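PDB 3K94: thiamin pyrophosphokinase from Geobacillus thermodenitrificans, which catalyses the transfer of pyrophosphate from ATP to thiamine, giving thiamine diphosphate. Local coordinates for residues Y145-Y151 against R208-C214. Sequence-based numbering, arbitrary orientation.
Sequences YDARYCY and RSSDSSC
Asp211 OD1 takes two bonds. The hydroxyl of Tyr151 donates to it at 2.6 Å between OH and OD1, arriving on the syn side, 24° out of the carboxylate plane. The backbone N of Cys214 reaches the same OD1 at 3.1 Å, nearly in line with its C-O bond, and closes an Asx motif. The ring of Tyr151 meets OD1 with its edge, its plane 71° from the carboxylate. Its CG lies anti to the carbonyl carbon (chi1 -40°), which carries the ring past Ser209 to Asp211. Cys150 CB sits over one ring face. Arg105 of the second subunit forms a salt bridge with Asp211 OD2 and a cation-pi contact with Tyr151, tying this site to the dimer partner. A phenylalanine in place of Tyr151 would probably leave Asp211 OD1 with the Cys214 amide but without its hydroxyl partner, and the ring less firmly anchored. Strands 151-156 and 204-209 are antiparallel neighbours in the large mixed sheet, and they pair here at Tyr151 and Ser209. Tyr151 N bonds to Ser209 O at 3.0 Å, and Ser209 N returns to Tyr151 O. Cys150 N adds a weak bond to Ser209 O, so Cys150 and Tyr151 form a classic beta bulge opposite Ser209. From the bulge residue Cys150, a disulfide runs to Cys214 (SG to SG 2.0 Å) and fixes the C-terminal loop covalently to the loop before strand 151-156. Arg208 NE donates to a water that in turn gives a weak bond to Tyr149 O, and its NH2 bonds to Met144 O.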
# COMPACT_ATOMS: atom_id res chain seq x y z
N TYR B 145 20.03 -4.59 12.63
CA TYR B 145 19.01 -4.93 13.61
C TYR B 145 18.28 -3.67 14.05
O TYR B 145 18.90 -2.65 14.31
CB TYR B 145 19.59 -5.64 14.83
CG TYR B 145 18.54 -5.80 15.90
CD1 TYR B 145 17.58 -6.79 15.79
CD2 TYR B 145 18.48 -4.93 16.98
CE1 TYR B 145 16.60 -6.94 16.74
CE2 TYR B 145 17.48 -5.07 17.95
CZ TYR B 145 16.55 -6.08 17.82
OH TYR B 145 15.56 -6.25 18.76
N ASP B 146 16.95 -3.75 14.10
CA ASP B 146 16.14 -2.60 14.52
C ASP B 146 14.93 -3.07 15.32
O ASP B 146 14.09 -3.82 14.82
CB ASP B 146 15.69 -1.78 13.30
CG ASP B 146 15.02 -0.48 13.69
OD1 ASP B 146 14.42 -0.42 14.79
OD2 ASP B 146 15.10 0.48 12.89
N ALA B 147 14.86 -2.61 16.56
CA ALA B 147 13.80 -3.01 17.47
C ALA B 147 12.40 -2.74 16.92
O ALA B 147 11.45 -3.45 17.24
CB ALA B 147 13.98 -2.32 18.82
N ARG B 148 12.27 -1.72 16.07
CA ARG B 148 10.96 -1.35 15.53
C ARG B 148 10.38 -2.34 14.51
O ARG B 148 9.20 -2.27 14.18
CB ARG B 148 11.01 0.06 14.91
CG ARG B 148 11.68 1.12 15.78
CD ARG B 148 11.54 2.52 15.16
NE ARG B 148 12.48 3.50 15.72
CZ ARG B 148 12.28 4.20 16.83
NH1 ARG B 148 11.16 4.04 17.54
NH2 ARG B 148 13.20 5.06 17.25
N TYR B 149 11.19 -3.27 14.01
CA TYR B 149 10.75 -4.13 12.92
C TYR B 149 11.18 -5.57 13.10
O TYR B 149 12.36 -5.85 13.27
CB TYR B 149 11.30 -3.59 11.59
CG TYR B 149 11.04 -2.12 11.42
CD1 TYR B 149 9.75 -1.65 11.25
CD2 TYR B 149 12.08 -1.19 11.47
CE1 TYR B 149 9.48 -0.31 11.12
CE2 TYR B 149 11.83 0.17 11.33
CZ TYR B 149 10.53 0.60 11.15
OH TYR B 149 10.26 1.93 11.02
N CYS B 150 10.21 -6.48 13.07
CA CYS B 150 10.48 -7.91 13.15
C CYS B 150 10.51 -8.56 11.78
O CYS B 150 11.19 -9.55 11.55
CB CYS B 150 9.42 -8.61 14.01
SG CYS B 150 9.34 -8.03 15.71
N TYR B 151 9.74 -8.01 10.85
CA TYR B 151 9.55 -8.67 9.57
C TYR B 151 10.26 -7.96 8.43
O TYR B 151 10.36 -6.73 8.43
CB TYR B 151 8.07 -8.79 9.28
CG TYR B 151 7.25 -9.16 10.51
CD1 TYR B 151 7.40 -10.39 11.14
CD2 TYR B 151 6.34 -8.26 11.04
CE1 TYR B 151 6.64 -10.72 12.27
CE2 TYR B 151 5.58 -8.58 12.15
CZ TYR B 151 5.73 -9.80 12.76
OH TYR B 151 4.98 -10.09 13.87
N ARG B 208 10.27 -3.43 5.67
CA ARG B 208 10.50 -3.92 7.02
C ARG B 208 9.32 -3.45 7.83
O ARG B 208 8.96 -2.28 7.78
CB ARG B 208 11.81 -3.37 7.61
CG ARG B 208 13.06 -3.73 6.83
CD ARG B 208 14.32 -3.15 7.48
NE ARG B 208 14.69 -3.87 8.69
CZ ARG B 208 15.76 -3.61 9.45
NH1 ARG B 208 16.60 -2.63 9.14
NH2 ARG B 208 15.98 -4.34 10.53
N SER B 209 8.70 -4.35 8.57
CA SER B 209 7.49 -3.98 9.26
C SER B 209 7.41 -4.57 10.65
O SER B 209 8.24 -5.38 11.05
CB SER B 209 6.27 -4.40 8.43
OG SER B 209 6.28 -5.79 8.14
N SER B 210 6.37 -4.17 11.38
CA SER B 210 6.09 -4.68 12.70
C SER B 210 4.58 -4.81 12.84
O SER B 210 3.83 -4.29 12.02
CB SER B 210 6.64 -3.73 13.75
OG SER B 210 5.85 -3.77 14.92
N ASP B 211 4.13 -5.51 13.87
CA ASP B 211 2.71 -5.48 14.26
C ASP B 211 2.61 -5.64 15.78
O ASP B 211 3.64 -5.73 16.46
CB ASP B 211 1.89 -6.54 13.51
CG ASP B 211 2.50 -7.94 13.57
OD1 ASP B 211 3.30 -8.21 14.49
OD2 ASP B 211 2.17 -8.78 12.69
N SER B 212 1.39 -5.66 16.32
CA SER B 212 1.20 -5.78 17.77
C SER B 212 2.06 -6.90 18.34
O SER B 212 2.74 -6.72 19.36
CB SER B 212 -0.26 -6.04 18.10
OG SER B 212 -0.71 -7.23 17.47
N SER B 213 2.04 -8.06 17.68
CA SER B 213 2.84 -9.20 18.09
C SER B 213 4.32 -8.85 18.19
O SER B 213 5.00 -9.26 19.13
CB SER B 213 2.65 -10.37 17.13
OG SER B 213 3.65 -11.35 17.35
N CYS B 214 4.82 -8.12 17.20
CA CYS B 214 6.22 -7.72 17.17
C CYS B 214 6.58 -6.93 18.44
O CYS B 214 6.42 -5.70 18.52
CB CYS B 214 6.53 -6.93 15.89
SG CYS B 214 8.22 -6.32 15.77
O HOH W 1 15.31 -5.74 12.97
O HOH W 2 13.28 -6.12 10.28